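Local atomic coordinates of lactate racemase apoprotein (Thermoanaerobacterium thermosaccharolyticum, PDB entry 2YJG), a protein that catalyses the interconversion of the D- and L-isomers of lactate by means of a nickel pincer cofactor derived from nicotinic acid mononucleotide. Residues A[71-76]-A[109-114]; A[131-136]-A[154-159]; A[168-173]-A[178-183]. One frame throughout, in Å; residues are numbered along the deposited sequence.

Contact 1 (A[71-76]-A[109-114]); sequences SDHTRP and RGTTLQ. With SO4 (sulfate ion), chain E.
His73 meets Thr111 and Arg109 where two loops lie side by side beyond the parallel strands 66-71 and 99-104. The first loop is a type I beta turn from Asp72 to Arg75, closed by Arg75 N to Asp72 O, and its four residues correspond to those expected, from related enzymes, to bind the nickel cofactor. One hydrogen bond crosses the contact, between His73 ND1 and Thr111 OG1 at 2.8 Å; it is bent, 130°, and either atom could donate. With chi1 60° the imidazole is tucked between its own backbone N and carbonyl carbon, which carries the ring toward the threonine, and its turn about chi2 presents ND1; the methyl CG2 of Thr111 lies 3.9 Å from His73 CB. Close polar packing adds to this: His73 NE2 sits over one face of the Arg109 guanidinium, 3.1 Å from CZ, with the two planes 36° apart, too poorly aimed for a hydrogen bond. That guanidinium is engaged instead by Gly110 O and by a salt bridge to Glu115. Replacing His73 by alanine is likely to leave Thr111 OG1 without this partner and open a gap over the guanidinium face. Within the turn, Asp72 OD1 takes the hydroxyl of Thr74 (OG1 to OD1, 2.6 Å) on its syn side, while OD2 is hydrogen-bonded to ND1 of His108, probably a catalytic proton donor/acceptor. At the far end Arg75 turns to a sulfate ion, probably from the crystallisation liquor: NE donates to sulfate O2 in a nearly straight bond of 3.3 Å.

Contact 2 (A[131-136]-A[154-159]); sequences VVHDSR and EINKLA
His133 and Asn156 both carry CG anti to the backbone N (chi1 176° and -160°), and the two side chains run antiparallel alongside one another until amide and imidazole meet. Asn156 ND2 then donates to His133 ND1 over 2.9 Å, in an almost straight bond of 175°. The nitrogen lies in the ring plane, at its edge, and ND1 lies in the amide plane, although the planes themselves are well twisted against each other. The contact joins strand 129-132, at the edge of the mixed sheet within this chain, to the junction of strand 152-156 with helix 157-161. There Asn156 is the N-cap: its OD1 accepts from Leu158 N at 3.1 Å, in the carbonyl plane and on a lone pair. One amide thus works twice, its oxygen capping the helix and its nitrogen reaching the strand loop. A water extends the grip, taking a hydrogen from Asn156 ND2 and giving one to Val132 O at 2.8 Å. Apolar packing is slight: Val131 CG1 rests on Leu158 CD2 at 4.2 Å, beside the second subunit, whose Asn127 packs on Val131. Past the histidine the loop bends in an Asx turn, Arg136 N bonding to Asp134 OD1, and Ser135 N lies over one face of the imidazole. Because ND1 receives the amide hydrogen while NE2 is hydrogen-bonded to Ala191 O, both ring nitrogens of this buried histidine are engaged, and the pattern is consistent with a neutral ring whose proton sits on NE2.

Contact 3 (A[168-173]-A[178-183]); sequences EGFIEP and GFSGGR. With SO4 (sulfate ion), chain E.
Ser180 is wedged against Phe170 and Glu172 at the mouth of a small antiparallel hairpin, strands 173-174 and 178-179, that follows strand 164-170 of the mixed sheet. This is the tight side. Ser180 OG donates to Phe170 O at 2.7 Å, from above the carbonyl plane, and accepts from Glu172 N at 2.9 Å; chi1 74° sets the hydroxyl between its backbone N and carbonyl carbon, turned to the facing segment. The same oxygen hangs 4.0 Å above the centre of the Phe170 ring. Ser180 N completes the clamp with a nearly linear bond (167°) to Glu172 O. Next to it Gly181, at positive phi, lies so close to Phe170 O that a beta carbon would clash. At the hairpin end the side chains pack more loosely, though the backbones stay close. Pro173 and Phe179 form a non-hydrogen-bonded pair whose side chains splay apart, and Ile171 CG2 reaches Phe179 CD2 only at 4.1 Å. Glu172 sends its carboxylate off to the partly exposed margin, where it makes a weak, long ion pair with Arg75. Arg183 NH1 and NH2 both grip Phe179 O, and NH1 also donates to Gly181 O, 2.8 Å away, which pins the bend. Beside this bend Gly181 N donates to sulfate O4 at 3.0 Å, and Phe170 offers its ring edge to sulfate O2. Arg75 holds the same ion, and Lys184, expected from related enzymes to carry the cofactor covalently, is near Gly181; the sulfate, probably from the crystallisation liquor, suggests an anion site where the cofactor's phosphate may lie.

In the fold
From the N terminus, contact 1 closes first, folding the chain over helix 79-91 and strand 99-104 so that the loops after two neighbouring parallel strands come together. Contact 2 then brackets the hairpin of strands 141-146 and 152-156, tying it to the sheet edge at strand 129-132. Contact 3 closes the shortest loop, straight after central strand 164-170. All three run in series, without nesting or crossing. Contacts 1 and 2 touch where Val132 CG1 packs on Gly110 and Thr111, and both border the second subunit. Contacts 1 and 3 share the sulfate, with Arg75 and Pro76 against Phe170. Contacts 2 and 3 stay about 9 Å apart at their nearest atoms.

Contact 1 (A[71-76]-A[109-114])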
# COMPACT_ATOMS: atom_id res chain seq x y z
N SER A 71 3.48 -15.88 -0.90
CA SER A 71 4.86 -15.69 -0.54
C SER A 71 5.27 -14.23 -0.30
O SER A 71 4.61 -13.28 -0.69
CB SER A 71 5.78 -16.32 -1.58
OG SER A 71 5.65 -17.74 -1.60
N ASP A 72 6.41 -14.06 0.33
CA ASP A 72 6.84 -12.74 0.69
C ASP A 72 7.66 -12.03 -0.36
O ASP A 72 7.93 -12.58 -1.38
CB ASP A 72 7.46 -12.68 2.10
CG ASP A 72 8.88 -13.27 2.20
OD1 ASP A 72 9.47 -13.70 1.24
OD2 ASP A 72 9.38 -13.31 3.31
N HIS A 73 7.96 -10.75 -0.10
CA HIS A 73 8.80 -9.88 -0.94
C HIS A 73 10.15 -10.50 -1.33
O HIS A 73 10.73 -10.10 -2.34
CB HIS A 73 9.07 -8.52 -0.22
CG HIS A 73 9.76 -8.69 1.11
ND1 HIS A 73 9.18 -9.34 2.17
CD2 HIS A 73 11.00 -8.32 1.53
CE1 HIS A 73 10.02 -9.38 3.19
NE2 HIS A 73 11.14 -8.78 2.82
N THR A 74 10.67 -11.44 -0.54
CA THR A 74 11.91 -12.13 -0.90
C THR A 74 11.78 -13.29 -1.93
O THR A 74 12.79 -13.82 -2.40
CB THR A 74 12.65 -12.68 0.34
OG1 THR A 74 12.06 -13.91 0.79
CG2 THR A 74 12.68 -11.65 1.51
N ARG A 75 10.55 -13.71 -2.27
CA ARG A 75 10.37 -14.85 -3.17
C ARG A 75 9.91 -14.29 -4.50
O ARG A 75 9.25 -13.25 -4.55
CB ARG A 75 9.35 -15.85 -2.61
CG ARG A 75 9.64 -16.36 -1.20
CD ARG A 75 11.05 -16.90 -0.97
NE ARG A 75 11.26 -18.18 -1.68
CZ ARG A 75 12.28 -18.47 -2.51
NH1 ARG A 75 13.27 -17.60 -2.79
NH2 ARG A 75 12.33 -19.67 -3.06
N PRO A 76 10.27 -14.96 -5.60
CA PRO A 76 9.89 -14.47 -6.94
C PRO A 76 8.50 -14.83 -7.46
O PRO A 76 8.27 -14.77 -8.67
CB PRO A 76 10.97 -15.10 -7.82
CG PRO A 76 11.20 -16.40 -7.21
CD PRO A 76 11.13 -16.15 -5.69
N ARG A 109 11.68 -10.89 8.73
CA ARG A 109 11.03 -9.68 9.17
C ARG A 109 9.86 -9.37 8.23
O ARG A 109 9.87 -9.72 7.04
CB ARG A 109 12.01 -8.53 9.15
CG ARG A 109 12.70 -8.39 7.82
CD ARG A 109 12.61 -7.00 7.28
NE ARG A 109 13.15 -6.99 5.92
CZ ARG A 109 12.45 -6.79 4.80
NH1 ARG A 109 11.14 -6.54 4.85
NH2 ARG A 109 13.08 -6.82 3.64
N GLY A 110 8.85 -8.72 8.77
CA GLY A 110 7.66 -8.39 8.02
C GLY A 110 7.91 -7.60 6.75
O GLY A 110 8.78 -6.75 6.70
N THR A 111 7.15 -7.91 5.72
CA THR A 111 7.18 -7.18 4.47
C THR A 111 6.68 -5.75 4.73
O THR A 111 5.65 -5.56 5.39
CB THR A 111 6.24 -7.82 3.45
OG1 THR A 111 6.58 -9.20 3.29
CG2 THR A 111 6.34 -7.10 2.15
N THR A 112 7.38 -4.76 4.17
CA THR A 112 6.96 -3.39 4.31
C THR A 112 5.95 -3.02 3.22
O THR A 112 5.80 -3.73 2.27
CB THR A 112 8.11 -2.45 4.20
OG1 THR A 112 7.62 -1.18 4.64
CG2 THR A 112 8.59 -2.33 2.78
N LEU A 113 5.29 -1.88 3.37
CA LEU A 113 4.25 -1.46 2.42
C LEU A 113 4.85 -1.19 1.06
O LEU A 113 4.22 -1.52 0.04
CB LEU A 113 3.49 -0.23 2.93
CG LEU A 113 2.33 0.37 2.11
CD1 LEU A 113 1.22 -0.63 1.90
CD2 LEU A 113 1.77 1.63 2.81
N GLN A 114 6.06 -0.63 1.03
CA GLN A 114 6.72 -0.34 -0.26
C GLN A 114 7.01 -1.63 -0.99
O GLN A 114 6.83 -1.74 -2.21
CB GLN A 114 7.99 0.56 -0.10
CG GLN A 114 9.36 -0.12 -0.46
CD GLN A 114 10.54 0.20 0.51
OE1 GLN A 114 10.88 1.36 0.74
NE2 GLN A 114 11.16 -0.86 1.07
S SO4 E . 8.98 -21.39 -0.38
O1 SO4 E . 7.63 -21.48 0.18
O2 SO4 E . 8.91 -20.44 -1.52
O3 SO4 E . 10.04 -20.92 0.56
O4 SO4 E . 9.26 -22.73 -0.76

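Contact 2 (A[131-136]-A[154-159])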
# COMPACT_ATOMS: atom_id res chain seq x y z
N VAL A 131 -2.58 -9.33 5.12
CA VAL A 131 -2.14 -9.45 6.48
C VAL A 131 -0.76 -10.07 6.43
O VAL A 131 -0.52 -10.99 5.65
CB VAL A 131 -3.12 -10.38 7.23
CG1 VAL A 131 -2.71 -10.61 8.69
CG2 VAL A 131 -4.56 -9.82 7.16
N VAL A 132 0.15 -9.60 7.30
CA VAL A 132 1.54 -10.05 7.28
C VAL A 132 1.77 -11.02 8.46
O VAL A 132 1.41 -10.72 9.61
CB VAL A 132 2.54 -8.85 7.32
CG1 VAL A 132 3.92 -9.32 7.34
CG2 VAL A 132 2.33 -7.90 6.12
N HIS A 133 2.30 -12.21 8.17
CA HIS A 133 2.57 -13.18 9.20
C HIS A 133 3.71 -12.66 10.04
O HIS A 133 4.71 -12.15 9.50
CB HIS A 133 3.03 -14.51 8.59
CG HIS A 133 3.42 -15.54 9.61
ND1 HIS A 133 2.54 -16.02 10.55
CD2 HIS A 133 4.59 -16.16 9.82
CE1 HIS A 133 3.17 -16.90 11.32
NE2 HIS A 133 4.42 -17.00 10.89
N ASP A 134 3.57 -12.83 11.35
CA ASP A 134 4.70 -12.52 12.27
C ASP A 134 4.93 -13.76 13.14
O ASP A 134 4.14 -14.13 14.02
CB ASP A 134 4.38 -11.28 13.09
CG ASP A 134 5.46 -10.93 14.08
OD1 ASP A 134 6.58 -11.54 14.08
OD2 ASP A 134 5.12 -10.00 14.88
N SER A 135 6.02 -14.44 12.79
CA SER A 135 6.38 -15.71 13.43
C SER A 135 6.78 -15.46 14.89
O SER A 135 6.81 -16.40 15.68
CB SER A 135 7.52 -16.38 12.71
OG SER A 135 8.73 -15.62 12.81
N ARG A 136 7.07 -14.20 15.23
CA ARG A 136 7.52 -13.86 16.58
C ARG A 136 6.41 -13.36 17.52
O ARG A 136 6.67 -13.12 18.71
CB ARG A 136 8.66 -12.87 16.51
CG ARG A 136 9.89 -13.46 15.87
CD ARG A 136 10.99 -12.47 15.62
NE ARG A 136 12.11 -13.11 14.93
CZ ARG A 136 12.14 -13.39 13.63
NH1 ARG A 136 11.13 -13.06 12.84
NH2 ARG A 136 13.20 -14.00 13.10
N GLU A 154 2.78 -24.92 15.70
CA GLU A 154 2.05 -23.68 15.99
C GLU A 154 1.99 -22.91 14.70
O GLU A 154 3.05 -22.68 14.10
CB GLU A 154 2.78 -22.87 17.06
CG GLU A 154 3.08 -23.77 18.29
CD GLU A 154 4.11 -23.25 19.26
OE1 GLU A 154 5.04 -22.52 18.86
OE2 GLU A 154 3.98 -23.61 20.46
N ILE A 155 0.79 -22.56 14.25
CA ILE A 155 0.67 -21.74 13.04
C ILE A 155 -0.20 -20.48 13.25
O ILE A 155 -0.92 -20.37 14.26
CB ILE A 155 0.28 -22.54 11.83
CG1 ILE A 155 -1.11 -23.19 11.94
CG2 ILE A 155 1.33 -23.67 11.57
CD1 ILE A 155 -1.69 -23.61 10.63
N ASN A 156 -0.12 -19.54 12.32
CA ASN A 156 -0.96 -18.32 12.36
C ASN A 156 -2.46 -18.65 12.53
O ASN A 156 -3.06 -19.45 11.76
CB ASN A 156 -0.75 -17.53 11.08
CG ASN A 156 -1.14 -16.08 11.18
OD1 ASN A 156 -2.32 -15.74 11.34
ND2 ASN A 156 -0.16 -15.20 11.04
N LYS A 157 -3.05 -18.00 13.54
CA LYS A 157 -4.47 -18.19 13.89
C LYS A 157 -5.46 -17.92 12.76
O LYS A 157 -6.48 -18.56 12.65
CB LYS A 157 -4.84 -17.26 15.07
CG LYS A 157 -5.67 -18.00 16.15
CD LYS A 157 -5.73 -17.26 17.52
CE LYS A 157 -6.06 -15.76 17.39
NZ LYS A 157 -6.17 -15.04 18.74
N LEU A 158 -5.17 -16.91 11.97
CA LEU A 158 -6.01 -16.58 10.82
C LEU A 158 -6.19 -17.77 9.92
O LEU A 158 -7.27 -18.03 9.43
CB LEU A 158 -5.34 -15.46 10.06
CG LEU A 158 -6.24 -14.74 9.06
CD1 LEU A 158 -7.29 -13.89 9.83
CD2 LEU A 158 -5.34 -13.87 8.20
N ALA A 159 -5.09 -18.48 9.67
CA ALA A 159 -5.13 -19.70 8.86
C ALA A 159 -6.01 -20.80 9.46
O ALA A 159 -6.76 -21.47 8.74
CB ALA A 159 -3.70 -20.20 8.66
O HOH W 1 -0.37 -12.16 11.26

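Contact 3 (A[168-173]-A[178-183])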
# COMPACT_ATOMS: atom_id res chain seq x y z
N GLU A 168 -0.68 -20.13 -2.58
CA GLU A 168 0.01 -20.07 -3.82
C GLU A 168 1.51 -20.10 -3.55
O GLU A 168 1.98 -19.91 -2.43
CB GLU A 168 -0.37 -18.86 -4.64
CG GLU A 168 0.01 -17.51 -4.07
CD GLU A 168 0.12 -16.41 -5.13
OE1 GLU A 168 -0.24 -16.68 -6.31
OE2 GLU A 168 0.58 -15.28 -4.80
N GLY A 169 2.26 -20.38 -4.60
CA GLY A 169 3.72 -20.53 -4.43
C GLY A 169 4.39 -20.83 -5.76
O GLY A 169 3.75 -20.77 -6.82
N PHE A 170 5.66 -21.21 -5.71
CA PHE A 170 6.38 -21.66 -6.92
C PHE A 170 7.27 -22.87 -6.57
O PHE A 170 7.58 -23.13 -5.34
CB PHE A 170 7.21 -20.52 -7.53
CG PHE A 170 8.47 -20.28 -6.85
CD1 PHE A 170 8.51 -19.99 -5.51
CD2 PHE A 170 9.65 -20.36 -7.53
CE1 PHE A 170 9.72 -19.83 -4.88
CE2 PHE A 170 10.83 -20.15 -6.91
CZ PHE A 170 10.85 -19.90 -5.59
N ILE A 171 7.68 -23.59 -7.60
CA ILE A 171 8.38 -24.87 -7.39
C ILE A 171 9.74 -24.84 -8.05
O ILE A 171 9.82 -24.62 -9.27
CB ILE A 171 7.57 -26.07 -7.93
CG1 ILE A 171 6.31 -26.30 -7.17
CG2 ILE A 171 8.47 -27.33 -7.83
CD1 ILE A 171 5.28 -27.22 -7.86
N GLU A 172 10.83 -25.03 -7.30
CA GLU A 172 12.18 -25.10 -7.87
C GLU A 172 12.95 -26.02 -6.90
O GLU A 172 12.47 -26.28 -5.79
CB GLU A 172 12.87 -23.73 -7.93
CG GLU A 172 13.23 -23.17 -6.52
CD GLU A 172 13.82 -21.75 -6.55
OE1 GLU A 172 13.86 -21.11 -7.64
OE2 GLU A 172 14.23 -21.29 -5.45
N PRO A 173 14.15 -26.46 -7.27
CA PRO A 173 14.81 -27.39 -6.37
C PRO A 173 15.21 -26.68 -5.11
O PRO A 173 15.41 -25.48 -5.12
CB PRO A 173 16.07 -27.76 -7.16
CG PRO A 173 15.67 -27.57 -8.61
CD PRO A 173 14.83 -26.39 -8.57
N GLY A 178 14.24 -30.49 -0.69
CA GLY A 178 13.96 -31.21 -1.94
C GLY A 178 13.48 -30.27 -3.01
O GLY A 178 14.14 -30.09 -4.06
N PHE A 179 12.32 -29.68 -2.76
CA PHE A 179 11.77 -28.62 -3.61
C PHE A 179 11.12 -27.56 -2.76
O PHE A 179 10.73 -27.81 -1.64
CB PHE A 179 10.70 -29.18 -4.58
CG PHE A 179 11.21 -30.22 -5.51
CD1 PHE A 179 11.28 -31.55 -5.15
CD2 PHE A 179 11.52 -29.88 -6.80
CE1 PHE A 179 11.78 -32.52 -6.05
CE2 PHE A 179 12.00 -30.81 -7.72
CZ PHE A 179 12.13 -32.16 -7.35
N SER A 180 10.96 -26.37 -3.35
CA SER A 180 10.12 -25.33 -2.79
C SER A 180 8.65 -25.60 -3.04
O SER A 180 8.28 -26.55 -3.76
CB SER A 180 10.55 -23.97 -3.39
OG SER A 180 10.14 -23.81 -4.74
N GLY A 181 7.80 -24.78 -2.43
CA GLY A 181 6.34 -24.78 -2.68
C GLY A 181 5.49 -25.77 -1.88
O GLY A 181 5.92 -26.33 -0.88
N GLY A 182 4.25 -25.88 -2.31
CA GLY A 182 3.24 -26.75 -1.70
C GLY A 182 3.20 -26.45 -0.21
O GLY A 182 3.10 -25.26 0.20
N ARG A 183 3.39 -27.49 0.58
CA ARG A 183 3.41 -27.48 2.04
C ARG A 183 4.27 -26.43 2.73
O ARG A 183 4.03 -26.10 3.83
CB ARG A 183 3.79 -28.87 2.58
CG ARG A 183 5.24 -29.26 2.43
CD ARG A 183 5.82 -29.22 0.98
NE ARG A 183 7.17 -29.77 0.83
CZ ARG A 183 8.17 -29.21 0.17
NH1 ARG A 183 8.04 -28.10 -0.51
NH2 ARG A 183 9.32 -29.80 0.14
S SO4 E . 8.98 -21.39 -0.38
O1 SO4 E . 7.63 -21.48 0.18
O2 SO4 E . 8.91 -20.44 -1.52
O3 SO4 E . 10.04 -20.92 0.56
O4 SO4 E . 9.26 -22.73 -0.76